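PDB 3IRV: cysteine hydrolase from Pseudomonas syringae pv. phaseolicola 1448A, which probably acts as a hydrolase of the isochorismatase family, with a parallel beta sheet packed between helices as its framework. Local coordinates for residues Val14-Asn19 with Phe204-Thr209; Arg22-Val27 with Gln64-Tyr69; Asp140-Cys145 with Tyr165-Leu170. All blocks are in the same frame, centred on the assembly; numbering follows the deposited sequence.

From the N terminus, the extended segment 14-19 comes first; its partner, 204-209, follows only near the C terminus, so contact 1 closes a long loop that encloses the other two contacts. Within it, contact 2 pairs strand 23-28 with strand 66-72, closing a shorter loop, and contact 3, formed later in the chain, pairs strand 141-147 with strand 166-170. These two follow in series and do not cross. All three reach one parallel sheet: strands 23-28 and 141-147 are neighbours, joining contact 2 to contact 3, and strands 166-170 and 206-208 are neighbours, joining contact 3 to contact 1, where the N-terminal segment packs against strand 206-208.

Contact 1: residues Val14-Asn19 with Phe204-Thr209; sequences VRWPIN and FGEVTT
Strand 206-208, next to strand 166-170 in the parallel sheet, meets the N-terminal segment through E206, whose carboxylate lies between the side chain of R15 and the backbone of W16. W16 N gives E206 OE1 a nearly straight hydrogen bond of 2.9 Å (173° at the hydrogen), coming from above the carboxylate plane. R15 NH1 takes the other oxygen, E206 OE2, in a salt bridge of 2.9 Å. That oxygen lies almost in the guanidinium plane and is met on its anti side, with the two flat groups turned 67° apart. E206 gets there as an extended chain, CG anti to the backbone N (chi1 175°), running close by the V14 carbonyl, with V14 O 3.3 Å from E206 CG. R15 NH1 also donates to V207 O (2.9 Å), approaching from above the carbonyl plane, so one nitrogen links side chain and strand backbone.

In this alpha/beta fold of the isochorismatase family, segment 14-19 joins strand 206-208 without direct backbone-to-backbone hydrogen bonds; side chains and waters make the links instead. One water bridges V14 N and G205 O; a second accepts from V207 N and donates to V14 O. The W16 and E206 side chains run antiparallel past one another, with W16 CD1 3.8 Å from E206 CB. W16 NE1 is hydrogen-bonded to V167 O of strand 166-170. E206 OE2 has a second cationic partner, R216 of helix 210-220, so two arginines probably stabilise the carboxylate as an anion. On the second subunit, D86 packs against V14 and W16, and F184 against V207.

Contact 2: residues Arg22-Val27 with Gln64-Tyr69; sequences RTAVIV and QVMVIY
V25 pairs with V67 in the parallel register of strands 23-27 and 66-69, whose axes come within 4.7 Å at an angle of 20°. V25 N donates to M66 O (2.9 Å), V25 O accepts from I68 N (2.8 Å), and V27 N donates to I68 O (2.8 Å), the alternation of parallel sheet. Strand 23-28 lies between strands 66-72 and 141-147, and helix 50-62 is on the connection from 23-28 to 66-72. At the start of the pair a water fills in for the next direct bond: it accepts from M66 N at 2.9 Å and probably donates to T23 O.

On one face A24 CB touches I68 CD1 (4.1 Å) and the terminal CE of M66, whose side chain bends back at its last torsion (chi3 42°). Helix 130-136 packs on this face through V133 and L134. The face that carries V25 and V27 is packed by helix 50-62. Here V65 CG1, anti to the backbone N (chi1 168°), reaches across to V25 CG2 at 4.1 Å, the two side chains crossing at about a right angle. Farther along, V27 and Y69 point the same way, with V27 CB 4.0 Å from Y69 CD1.

Between the strands, polar contact is confined to peptide groups and one water; the backbone bonds fix the parallel register, and the apolar side chains probably add stability by burial between helices 50-62 and 130-136.

Contact 3: residues Asp140-Cys145 with Tyr165-Leu170; sequences DTIIVC and YKVIAL
K166 and D140 meet at the start of a beta-alpha-beta unit, in which strand 141-147 leads through helix 149-162 to the parallel strand 166-170. K166 has two conformations. In one of them its CB lies 3.5 Å from D140 O, the carbonyl that accepts the hydrogen bond from K166 N, and also touches T141 OG1. CG stays near the same carbonyl, with K166 CG 3.7 Å from D140 O. CD, on an extended chain, passes T141 OG1, K166 CD lying 3.9 Å from it, and CE approaches D140 OD2. In this conformer K166 NZ comes 3.4 Å from D140 OD2, a weak salt bridge that the second conformer makes doubtful. The carboxylate faces this way because its CG sits between the backbone N and the carbonyl carbon (chi1 72°). R22 NH2 is a second, long and weak cationic partner of OD2, while the other oxygen, OD1, accepts a hydrogen bond from T141 OG1, which comes from above the carboxylate plane.

Beyond this polar end the strands bond as parallel sheet: I142 N to K166 O, I168 N to I142 O, V144 N to I168 O, and L170 N to V144 O, the last stretched to 3.3 Å. Side chains here alternate between two largely apolar faces. On one, I142 and V167 run side by side, and the V144 and V167 side chains cross at a slant, V144 CG2 meeting V167 CG1. Y165 turns the edge of its ring to the D140-T141 peptide; its hydroxyl bonds D131, and R135 makes a cation-pi contact with the ring. On the other face, which helix 210-220 packs through V213, I143 CG1 lies against I168 CD1, and I143 CG2 touches L170 CD1 at 3.7 Å.

Contact 1: residues Val14-Asn19 with Phe204-Thr209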
ATOM      1  N   VAL A  14     -13.008  -9.307   9.939  1.00 15.68           N
ATOM      2  CA  VAL A  14     -12.546 -10.614   9.460  1.00 15.88           C
ATOM      3  C   VAL A  14     -11.653 -11.275  10.503  1.00 15.64           C
ATOM      4  O   VAL A  14     -10.845 -10.610  11.137  1.00 19.46           O
ATOM      5  CB  VAL A  14     -11.799 -10.482   8.091  1.00 20.64           C
ATOM      6  CG1 VAL A  14     -11.113 -11.783   7.736  1.00 26.32           C
ATOM      7  CG2 VAL A  14     -12.772 -10.100   6.978  1.00 20.08           C
ATOM      8  N   ARG A  15     -11.825 -12.578  10.709  1.00 17.95           N
ATOM      9  CA  ARG A  15     -10.945 -13.345  11.584  1.00 19.21           C
ATOM     10  C   ARG A  15     -10.491 -14.569  10.797  1.00 19.38           C
ATOM     11  O   ARG A  15     -11.318 -15.271  10.206  1.00 22.35           O
ATOM     12  CB  ARG A  15     -11.704 -13.820  12.836  1.00 21.84           C
ATOM     13  CG  ARG A  15     -12.380 -12.734  13.678  1.00 28.98           C
ATOM     14  CD  ARG A  15     -11.394 -12.080  14.626  1.00 21.29           C
ATOM     15  NE  ARG A  15     -11.880 -10.799  15.114  1.00 16.64           N
ATOM     16  CZ  ARG A  15     -11.112  -9.740  15.338  1.00 20.34           C
ATOM     17  NH1 ARG A  15      -9.798  -9.800  15.126  1.00 15.26           N
ATOM     18  NH2 ARG A  15     -11.667  -8.609  15.761  1.00 15.51           N
ATOM     19  N   TRP A  16      -9.195 -14.848  10.813  1.00 16.22           N
ATOM     20  CA  TRP A  16      -8.701 -16.015  10.096  1.00 19.79           C
ATOM     21  C   TRP A  16      -8.381 -17.141  11.056  1.00 15.81           C
ATOM     22  O   TRP A  16      -7.588 -16.950  11.982  1.00 20.33           O
ATOM     23  CB  TRP A  16      -7.438 -15.684   9.306  1.00 18.67           C
ATOM     24  CG  TRP A  16      -7.535 -14.545   8.336  1.00 17.82           C
ATOM     25  CD1 TRP A  16      -6.810 -13.409   8.360  1.00 15.73           C
ATOM     26  CD2 TRP A  16      -8.392 -14.455   7.187  1.00 19.44           C
ATOM     27  NE1 TRP A  16      -7.124 -12.608   7.295  1.00 14.42           N
ATOM     28  CE2 TRP A  16      -8.103 -13.223   6.557  1.00 16.72           C
ATOM     29  CE3 TRP A  16      -9.369 -15.299   6.629  1.00 19.61           C
ATOM     30  CZ2 TRP A  16      -8.752 -12.800   5.393  1.00 18.06           C
ATOM     31  CZ3 TRP A  16     -10.015 -14.887   5.466  1.00 19.03           C
ATOM     32  CH2 TRP A  16      -9.696 -13.653   4.855  1.00 16.96           C
ATOM     33  N   PRO A  17      -8.934 -18.335  10.785  1.00 21.87           N
ATOM     34  CA  PRO A  17      -8.616 -19.473  11.649  1.00 27.53           C
ATOM     35  C   PRO A  17      -7.185 -19.937  11.399  1.00 27.38           C
ATOM     36  O   PRO A  17      -6.772 -20.069  10.251  1.00 31.32           O
ATOM     37  CB  PRO A  17      -9.654 -20.524  11.257  1.00 27.92           C
ATOM     38  CG  PRO A  17     -10.129 -20.153   9.889  1.00 34.88           C
ATOM     39  CD  PRO A  17      -9.847 -18.675   9.677  1.00 23.75           C
ATOM     40  N   ILE A  18      -6.420 -20.140  12.467  1.00 25.33           N
ATOM     41  CA  ILE A  18      -5.006 -20.469  12.360  1.00 25.34           C
ATOM     42  C   ILE A  18      -4.761 -21.984  12.264  1.00 29.22           C
ATOM     43  O   ILE A  18      -5.110 -22.753  13.167  1.00 27.77           O
ATOM     44  CB  ILE A  18      -4.203 -19.842  13.541  1.00 29.90           C
ATOM     45  CG1 ILE A  18      -4.212 -18.306  13.449  1.00 35.75           C
ATOM     46  CG2 ILE A  18      -2.788 -20.368  13.598  1.00 23.05           C
ATOM     47  CD1 ILE A  18      -2.995 -17.711  12.792  1.00 45.25           C
ATOM     48  N   ASN A  19      -4.192 -22.401  11.138  1.00 23.15           N
ATOM     49  CA  ASN A  19      -3.626 -23.733  10.979  1.00 20.69           C
ATOM     50  C   ASN A  19      -2.119 -23.553  11.027  1.00 19.18           C
ATOM     51  O   ASN A  19      -1.530 -22.984  10.091  1.00 17.47           O
ATOM     52  CB  ASN A  19      -4.049 -24.309   9.628  1.00 20.00           C
ATOM     53  CG  ASN A  19      -3.409 -25.656   9.312  1.00 21.57           C
ATOM     54  OD1 ASN A  19      -2.502 -26.150  10.005  1.00 22.98           O
ATOM     55  ND2 ASN A  19      -3.886 -26.261   8.226  1.00 22.68           N
ATOM     56  N   PHE A 204      -8.048  -4.988   4.095  1.00 12.58           N
ATOM     57  CA  PHE A 204      -6.966  -5.930   3.733  1.00 13.02           C
ATOM     58  C   PHE A 204      -6.922  -7.250   4.491  1.00 13.34           C
ATOM     59  O   PHE A 204      -6.342  -8.204   3.978  1.00 13.22           O
ATOM     60  CB  PHE A 204      -5.565  -5.292   3.869  1.00 12.60           C
ATOM     61  CG  PHE A 204      -5.415  -3.949   3.177  1.00 13.96           C
ATOM     62  CD1 PHE A 204      -5.875  -3.753   1.868  1.00 13.52           C
ATOM     63  CD2 PHE A 204      -4.775  -2.888   3.827  1.00 14.08           C
ATOM     64  CE1 PHE A 204      -5.725  -2.528   1.228  1.00 14.53           C
ATOM     65  CE2 PHE A 204      -4.633  -1.655   3.205  1.00 17.13           C
ATOM     66  CZ  PHE A 204      -5.124  -1.472   1.910  1.00 15.62           C
ATOM     67  N   GLY A 205      -7.460  -7.313   5.705  1.00 13.56           N
ATOM     68  CA  GLY A 205      -7.415  -8.591   6.437  1.00 11.98           C
ATOM     69  C   GLY A 205      -7.870  -8.428   7.881  1.00 14.90           C
ATOM     70  O   GLY A 205      -8.795  -7.654   8.150  1.00 13.81           O
ATOM     71  N   GLU A 206      -7.220  -9.164   8.780  1.00 11.22           N
ATOM     72  CA  GLU A 206      -7.603  -9.161  10.195  1.00 12.28           C
ATOM     73  C   GLU A 206      -6.661  -8.253  10.983  1.00 14.11           C
ATOM     74  O   GLU A 206      -5.463  -8.229  10.716  1.00 13.72           O
ATOM     75  CB  GLU A 206      -7.485 -10.565  10.792  1.00 14.64           C
ATOM     76  CG  GLU A 206      -7.750 -10.571  12.300  1.00 13.35           C
ATOM     77  CD  GLU A 206      -7.817 -11.936  12.939  1.00 16.89           C
ATOM     78  OE1 GLU A 206      -7.517 -12.971  12.281  1.00 15.95           O
ATOM     79  OE2 GLU A 206      -8.206 -11.956  14.136  1.00 14.68           O
ATOM     80  N   VAL A 207      -7.194  -7.538  11.970  1.00 13.26           N
ATOM     81  CA  VAL A 207      -6.348  -6.920  12.984  1.00 11.09           C
ATOM     82  C   VAL A 207      -6.676  -7.561  14.341  1.00 10.54           C
ATOM     83  O   VAL A 207      -7.865  -7.676  14.702  1.00 13.35           O
ATOM     84  CB  VAL A 207      -6.558  -5.376  13.048  1.00 12.43           C
ATOM     85  CG1 VAL A 207      -5.684  -4.762  14.167  1.00 13.33           C
ATOM     86  CG2 VAL A 207      -6.185  -4.745  11.705  1.00 12.64           C
ATOM     87  N   THR A 208      -5.646  -8.023  15.059  1.00 11.81           N
ATOM     88  CA  THR A 208      -5.858  -8.539  16.403  1.00 12.37           C
ATOM     89  C   THR A 208      -4.613  -8.278  17.233  1.00 15.02           C
ATOM     90  O   THR A 208      -3.657  -7.691  16.722  1.00 13.88           O
ATOM     91  CB  THR A 208      -6.234 -10.053  16.400  1.00 12.50           C
ATOM     92  OG1 THR A 208      -6.697 -10.447  17.705  1.00 13.60           O
ATOM     93  CG2 THR A 208      -5.052 -10.919  16.003  1.00 13.90           C
ATOM     94  N   THR A 209      -4.642  -8.670  18.510  1.00 13.90           N
ATOM     95  CA  THR A 209      -3.472  -8.460  19.375  1.00 12.00           C
ATOM     96  C   THR A 209      -2.514  -9.636  19.329  1.00 12.93           C
ATOM     97  O   THR A 209      -2.903 -10.784  19.004  1.00 15.44           O
ATOM     98  CB  THR A 209      -3.865  -8.250  20.852  1.00 15.55           C
ATOM     99  OG1 THR A 209      -4.538  -9.424  21.315  1.00 17.15           O
ATOM    100  CG2 THR A 209      -4.782  -7.038  20.980  1.00 16.34           C
TER
HETATM  101  O   HOH W   1     -11.058  -7.143   9.508  1.00 15.22           O
HETATM  102  O   HOH W   2     -10.283  -7.871  12.005  1.00 17.04           O
HETATM  103  O   HOH W   3     -10.201  -6.435  14.497  1.00 16.55           O

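Contact 2: residues Arg22-Val27 with Gln64-Tyr69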
ATOM      1  N   ARG A  22       0.120 -24.094   8.040  1.00 15.54           N
ATOM      2  CA  ARG A  22      -0.075 -23.237   6.885  1.00 14.58           C
ATOM      3  C   ARG A  22       0.025 -21.749   7.248  1.00 14.27           C
ATOM      4  O   ARG A  22      -0.510 -20.899   6.529  1.00 14.52           O
ATOM      5  CB  ARG A  22      -1.424 -23.535   6.212  1.00 15.58           C
ATOM      6  CG  ARG A  22      -1.548 -24.970   5.669  1.00 16.19           C
ATOM      7  CD  ARG A  22      -2.721 -25.097   4.705  1.00 16.68           C
ATOM      8  NE  ARG A  22      -2.445 -24.382   3.462  1.00 15.19           N
ATOM      9  CZ  ARG A  22      -3.301 -24.255   2.449  1.00 17.20           C
ATOM     10  NH1 ARG A  22      -4.529 -24.783   2.548  1.00 17.92           N
ATOM     11  NH2 ARG A  22      -2.936 -23.600   1.352  1.00 19.27           N
ATOM     12  N   THR A  23       0.754 -21.465   8.328  1.00 14.12           N
ATOM     13  CA  THR A  23       0.912 -20.106   8.851  1.00 14.84           C
ATOM     14  C   THR A  23       2.393 -19.738   8.965  1.00 14.66           C
ATOM     15  O   THR A  23       3.230 -20.599   9.264  1.00 14.04           O
ATOM     16  CB  THR A  23       0.244 -20.011  10.242  1.00 15.11           C
ATOM     17  OG1 THR A  23      -1.127 -20.395  10.105  1.00 13.75           O
ATOM     18  CG2 THR A  23       0.266 -18.584  10.825  1.00 14.69           C
ATOM     19  N   ALA A  24       2.717 -18.462   8.725  1.00 12.76           N
ATOM     20  CA  ALA A  24       4.049 -17.971   9.030  1.00 11.49           C
ATOM     21  C   ALA A  24       3.951 -16.623   9.722  1.00 13.00           C
ATOM     22  O   ALA A  24       3.027 -15.861   9.471  1.00 15.73           O
ATOM     23  CB  ALA A  24       4.853 -17.800   7.781  1.00 12.88           C
ATOM     24  N   VAL A  25       4.961 -16.325  10.537  1.00 11.32           N
ATOM     25  CA  VAL A  25       5.106 -14.989  11.135  1.00 10.24           C
ATOM     26  C   VAL A  25       6.128 -14.231  10.330  1.00 14.22           C
ATOM     27  O   VAL A  25       7.195 -14.765  10.023  1.00 15.18           O
ATOM     28  CB  VAL A  25       5.642 -15.078  12.591  1.00 11.82           C
ATOM     29  CG1 VAL A  25       6.022 -13.686  13.154  1.00 14.74           C
ATOM     30  CG2 VAL A  25       4.610 -15.799  13.474  1.00 16.80           C
ATOM     31  N   ILE A  26       5.790 -12.994   9.981  1.00 12.49           N
ATOM     32  CA  ILE A  26       6.721 -12.147   9.249  0.50 10.90           C
ATOM     33  C   ILE A  26       7.115 -10.955  10.128  1.00 13.97           C
ATOM     34  O   ILE A  26       6.272 -10.148  10.547  1.00 14.06           O
ATOM     35  CB  ILE A  26       6.150 -11.664   7.910  0.50 13.53           C
ATOM     36  CG1 ILE A  26       5.644 -12.854   7.079  0.50 11.92           C
ATOM     37  CG2 ILE A  26       7.219 -10.874   7.138  0.50 10.83           C
ATOM     38  CD1 ILE A  26       4.972 -12.435   5.790  0.50 15.70           C
ATOM     39  N   VAL A  27       8.414 -10.871  10.433  1.00 11.87           N
ATOM     40  CA  VAL A  27       8.951  -9.796  11.283  1.00  9.86           C
ATOM     41  C   VAL A  27       9.595  -8.753  10.367  1.00 14.70           C
ATOM     42  O   VAL A  27      10.678  -8.984   9.788  1.00 13.51           O
ATOM     43  CB  VAL A  27      10.014 -10.329  12.277  1.00 11.10           C
ATOM     44  CG1 VAL A  27      10.449  -9.215  13.194  1.00 13.86           C
ATOM     45  CG2 VAL A  27       9.455 -11.532  13.109  1.00 12.31           C
ATOM     46  N   GLN A  64       5.881 -24.850  15.745  1.00 21.48           N
ATOM     47  CA  GLN A  64       6.422 -25.133  14.408  1.00 25.87           C
ATOM     48  C   GLN A  64       5.801 -24.203  13.350  1.00 26.02           C
ATOM     49  O   GLN A  64       5.588 -24.595  12.192  1.00 25.76           O
ATOM     50  CB  GLN A  64       6.240 -26.622  14.040  1.00 30.08           C
ATOM     51  CG  GLN A  64       7.360 -27.555  14.499  1.00 44.22           C
ATOM     52  CD  GLN A  64       7.645 -27.475  15.985  1.00 61.17           C
ATOM     53  OE1 GLN A  64       6.750 -27.660  16.814  1.00 70.93           O
ATOM     54  NE2 GLN A  64       8.898 -27.194  16.333  1.00 71.45           N
ATOM     55  N   VAL A  65       5.488 -22.976  13.772  1.00 17.91           N
ATOM     56  CA  VAL A  65       5.004 -21.947  12.860  1.00 16.79           C
ATOM     57  C   VAL A  65       6.273 -21.228  12.353  1.00 17.96           C
ATOM     58  O   VAL A  65       7.062 -20.720  13.159  1.00 16.46           O
ATOM     59  CB  VAL A  65       4.061 -20.943  13.566  1.00 18.38           C
ATOM     60  CG1 VAL A  65       3.801 -19.712  12.678  1.00 16.23           C
ATOM     61  CG2 VAL A  65       2.731 -21.618  13.928  1.00 18.61           C
ATOM     62  N   MET A  66       6.481 -21.230  11.036  1.00 15.32           N
ATOM     63  CA  MET A  66       7.700 -20.661  10.444  1.00 14.49           C
ATOM     64  C   MET A  66       7.837 -19.189  10.765  1.00 13.25           C
ATOM     65  O   MET A  66       6.865 -18.453  10.700  1.00 15.06           O
ATOM     66  CB  MET A  66       7.710 -20.851   8.912  1.00 15.59           C
ATOM     67  CG  MET A  66       8.924 -20.223   8.177  1.00 18.98           C
ATOM     68  SD  MET A  66       9.090 -20.700   6.409  1.00 14.00           S
ATOM     69  CE  MET A  66       7.382 -20.564   5.979  1.00 10.82           C
ATOM     70  N   VAL A  67       9.049 -18.784  11.147  1.00 13.18           N
ATOM     71  CA  VAL A  67       9.362 -17.394  11.416  1.00 10.93           C
ATOM     72  C   VAL A  67      10.261 -16.854  10.306  1.00 14.53           C
ATOM     73  O   VAL A  67      11.324 -17.432  10.035  1.00 14.59           O
ATOM     74  CB  VAL A  67      10.114 -17.251  12.749  1.00 16.61           C
ATOM     75  CG1 VAL A  67      10.613 -15.837  12.930  1.00 15.12           C
ATOM     76  CG2 VAL A  67       9.191 -17.647  13.905  1.00 15.40           C
ATOM     77  N   ILE A  68       9.838 -15.740   9.703  1.00 11.07           N
ATOM     78  CA  ILE A  68      10.574 -15.094   8.603  1.00 11.66           C
ATOM     79  C   ILE A  68      10.886 -13.660   8.985  1.00 14.53           C
ATOM     80  O   ILE A  68       9.984 -12.915   9.351  1.00 14.59           O
ATOM     81  CB  ILE A  68       9.728 -15.066   7.319  1.00 13.56           C
ATOM     82  CG1 ILE A  68       9.367 -16.506   6.923  1.00 13.11           C
ATOM     83  CG2 ILE A  68      10.476 -14.325   6.184  1.00 15.59           C
ATOM     84  CD1 ILE A  68       8.272 -16.656   5.838  1.00 16.79           C
ATOM     85  N   TYR A  69      12.154 -13.272   8.896  1.00 12.37           N
ATOM     86  CA  TYR A  69      12.536 -11.875   9.115  1.00 11.78           C
ATOM     87  C   TYR A  69      12.741 -11.200   7.772  1.00 14.79           C
ATOM     88  O   TYR A  69      13.375 -11.773   6.899  1.00 13.41           O
ATOM     89  CB  TYR A  69      13.860 -11.801   9.863  1.00 12.55           C
ATOM     90  CG  TYR A  69      13.840 -12.324  11.272  1.00 11.53           C
ATOM     91  CD1 TYR A  69      13.814 -11.422  12.345  1.00 11.95           C
ATOM     92  CD2 TYR A  69      13.904 -13.720  11.553  1.00 10.87           C
ATOM     93  CE1 TYR A  69      13.828 -11.879  13.679  1.00 12.04           C
ATOM     94  CE2 TYR A  69      13.911 -14.181  12.876  1.00 13.10           C
ATOM     95  CZ  TYR A  69      13.876 -13.251  13.935  1.00 12.23           C
ATOM     96  OH  TYR A  69      13.905 -13.761  15.242  1.00 14.79           O
TER
HETATM   97  O   HOH W   4       4.630 -22.900   9.471  1.00 17.09           O

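Contact 3: residues Asp140-Cys145 with Tyr165-Leu170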
ATOM      1  N   ASP A 140      -0.644 -20.188   3.652  1.00 13.86           N
ATOM      2  CA  ASP A 140      -1.605 -19.230   3.072  1.00 11.86           C
ATOM      3  C   ASP A 140      -2.058 -18.154   4.065  1.00 11.88           C
ATOM      4  O   ASP A 140      -2.927 -17.327   3.750  1.00 14.90           O
ATOM      5  CB  ASP A 140      -2.816 -19.952   2.454  1.00 15.76           C
ATOM      6  CG  ASP A 140      -3.762 -20.539   3.496  1.00 15.40           C
ATOM      7  OD1 ASP A 140      -3.437 -20.572   4.699  1.00 14.70           O
ATOM      8  OD2 ASP A 140      -4.861 -20.993   3.093  1.00 21.32           O
ATOM      9  N   THR A 141      -1.467 -18.182   5.257  1.00 12.85           N
ATOM     10  CA  THR A 141      -1.833 -17.248   6.305  1.00 13.18           C
ATOM     11  C   THR A 141      -0.564 -16.651   6.884  1.00 14.29           C
ATOM     12  O   THR A 141       0.372 -17.388   7.246  1.00 13.13           O
ATOM     13  CB  THR A 141      -2.642 -17.958   7.402  1.00 16.63           C
ATOM     14  OG1 THR A 141      -3.778 -18.598   6.799  1.00 14.78           O
ATOM     15  CG2 THR A 141      -3.094 -16.946   8.476  1.00 14.63           C
ATOM     16  N   ILE A 142      -0.506 -15.319   6.937  1.00 12.96           N
ATOM     17  CA  ILE A 142       0.681 -14.631   7.467  1.00 12.36           C
ATOM     18  C   ILE A 142       0.323 -13.649   8.579  1.00 12.64           C
ATOM     19  O   ILE A 142      -0.666 -12.921   8.475  1.00 12.03           O
ATOM     20  CB  ILE A 142       1.510 -13.924   6.352  1.00 13.05           C
ATOM     21  CG1 ILE A 142       0.676 -12.875   5.587  1.00 15.00           C
ATOM     22  CG2 ILE A 142       2.112 -14.953   5.360  1.00 14.39           C
ATOM     23  CD1 ILE A 142       1.488 -12.083   4.519  1.00 14.73           C
ATOM     24  N   ILE A 143       1.161 -13.630   9.622  1.00 10.82           N
ATOM     25  CA  ILE A 143       0.975 -12.728  10.767  1.00 10.95           C
ATOM     26  C   ILE A 143       2.077 -11.681  10.653  1.00 12.97           C
ATOM     27  O   ILE A 143       3.258 -12.054  10.653  1.00 13.89           O
ATOM     28  CB  ILE A 143       1.170 -13.514  12.090  1.00 12.99           C
ATOM     29  CG1 ILE A 143       0.066 -14.579  12.208  1.00 14.46           C
ATOM     30  CG2 ILE A 143       1.147 -12.579  13.301  1.00 16.96           C
ATOM     31  CD1 ILE A 143       0.351 -15.642  13.281  1.00 18.09           C
ATOM     32  N   VAL A 144       1.712 -10.394  10.576  1.00 13.17           N
ATOM     33  CA  VAL A 144       2.685  -9.345  10.265  1.00 11.65           C
ATOM     34  C   VAL A 144       2.923  -8.481  11.498  1.00 12.18           C
ATOM     35  O   VAL A 144       1.954  -8.023  12.139  1.00 12.48           O
ATOM     36  CB  VAL A 144       2.206  -8.472   9.082  1.00 13.60           C
ATOM     37  CG1 VAL A 144       3.137  -7.267   8.865  1.00 13.88           C
ATOM     38  CG2 VAL A 144       2.106  -9.332   7.799  1.00 12.63           C
ATOM     39  N   CYS A 145       4.201  -8.311  11.836  1.00 13.33           N
ATOM     40  CA  CYS A 145       4.629  -7.391  12.884  1.00 13.26           C
ATOM     41  C   CYS A 145       5.905  -6.688  12.444  1.00 12.35           C
ATOM     42  O   CYS A 145       6.506  -7.083  11.429  1.00 12.00           O
ATOM     43  CB  CYS A 145       4.855  -8.159  14.184  1.00 13.65           C
ATOM     44  SG  CYS A 145       6.202  -9.422  14.067  1.00 15.02           S
ATOM     45  N   TYR A 165      -3.250 -14.142   0.132  1.00 11.34           N
ATOM     46  CA  TYR A 165      -2.903 -14.565   1.486  1.00 11.41           C
ATOM     47  C   TYR A 165      -3.937 -14.011   2.457  1.00 14.64           C
ATOM     48  O   TYR A 165      -4.476 -12.916   2.256  1.00 13.38           O
ATOM     49  CB  TYR A 165      -1.513 -14.061   1.888  1.00 11.66           C
ATOM     50  CG  TYR A 165      -0.378 -14.784   1.189  1.00 12.35           C
ATOM     51  CD1 TYR A 165       0.080 -16.017   1.663  1.00 15.34           C
ATOM     52  CD2 TYR A 165       0.218 -14.249   0.055  1.00 11.55           C
ATOM     53  CE1 TYR A 165       1.118 -16.717   1.024  1.00 11.36           C
ATOM     54  CE2 TYR A 165       1.274 -14.916  -0.569  1.00 12.80           C
ATOM     55  CZ  TYR A 165       1.702 -16.149  -0.087  1.00 13.27           C
ATOM     56  OH  TYR A 165       2.739 -16.809  -0.704  1.00 14.91           O
ATOM     57  N   LYS A 166      -4.198 -14.809   3.495  1.00 11.07           N
ATOM     58  CA  LYS A 166      -4.994 -14.400   4.630  0.50 12.64           C
ATOM     59  C   LYS A 166      -4.048 -13.686   5.598  1.00 12.72           C
ATOM     60  O   LYS A 166      -3.153 -14.316   6.205  1.00 13.84           O
ATOM     61  CB  LYS A 166      -5.633 -15.650   5.251  0.50 13.52           C
ATOM     62  CG  LYS A 166      -6.451 -16.454   4.222  0.50 16.10           C
ATOM     63  CD  LYS A 166      -6.958 -17.792   4.770  0.50 14.35           C
ATOM     64  CE  LYS A 166      -7.862 -18.458   3.743  0.50 24.62           C
ATOM     65  NZ  LYS A 166      -7.991 -19.929   3.949  0.50 25.76           N
ATOM     66  N   VAL A 167      -4.216 -12.372   5.729  1.00 10.71           N
ATOM     67  CA  VAL A 167      -3.238 -11.569   6.478  1.00 10.87           C
ATOM     68  C   VAL A 167      -3.804 -11.137   7.836  1.00 12.34           C
ATOM     69  O   VAL A 167      -4.940 -10.655   7.917  1.00 12.87           O
ATOM     70  CB  VAL A 167      -2.819 -10.317   5.681  1.00 10.00           C
ATOM     71  CG1 VAL A 167      -1.702  -9.548   6.430  1.00 16.01           C
ATOM     72  CG2 VAL A 167      -2.313 -10.710   4.299  1.00 12.53           C
ATOM     73  N   ILE A 168      -2.998 -11.316   8.881  1.00 12.50           N
ATOM     74  CA  ILE A 168      -3.328 -10.859  10.237  1.00 13.03           C
ATOM     75  C   ILE A 168      -2.283  -9.828  10.629  1.00 16.10           C
ATOM     76  O   ILE A 168      -1.080 -10.141  10.639  1.00 15.39           O
ATOM     77  CB  ILE A 168      -3.240 -11.993  11.259  1.00 14.39           C
ATOM     78  CG1 ILE A 168      -4.195 -13.126  10.880  1.00 15.53           C
ATOM     79  CG2 ILE A 168      -3.570 -11.442  12.641  1.00 16.27           C
ATOM     80  CD1 ILE A 168      -4.027 -14.374  11.734  1.00 17.19           C
ATOM     81  N   ALA A 169      -2.728  -8.599  10.901  1.00 11.70           N
ATOM     82  CA  ALA A 169      -1.826  -7.552  11.408  1.00 11.28           C
ATOM     83  C   ALA A 169      -2.005  -7.435  12.915  1.00 13.62           C
ATOM     84  O   ALA A 169      -3.135  -7.392  13.423  1.00 14.17           O
ATOM     85  CB  ALA A 169      -2.129  -6.186  10.751  1.00 12.22           C
ATOM     86  N   LEU A 170      -0.894  -7.362  13.628  1.00 12.69           N
ATOM     87  CA  LEU A 170      -0.955  -7.271  15.103  1.00  9.60           C
ATOM     88  C   LEU A 170      -0.976  -5.793  15.537  1.00 12.71           C
ATOM     89  O   LEU A 170      -0.005  -5.036  15.323  1.00 14.17           O
ATOM     90  CB  LEU A 170       0.241  -8.011  15.702  1.00 12.10           C
ATOM     91  CG  LEU A 170       0.265  -9.509  15.361  1.00 13.44           C
ATOM     92  CD1 LEU A 170       1.468 -10.148  16.041  1.00 12.38           C
ATOM     93  CD2 LEU A 170      -1.032 -10.183  15.780  1.00 14.19           C
TER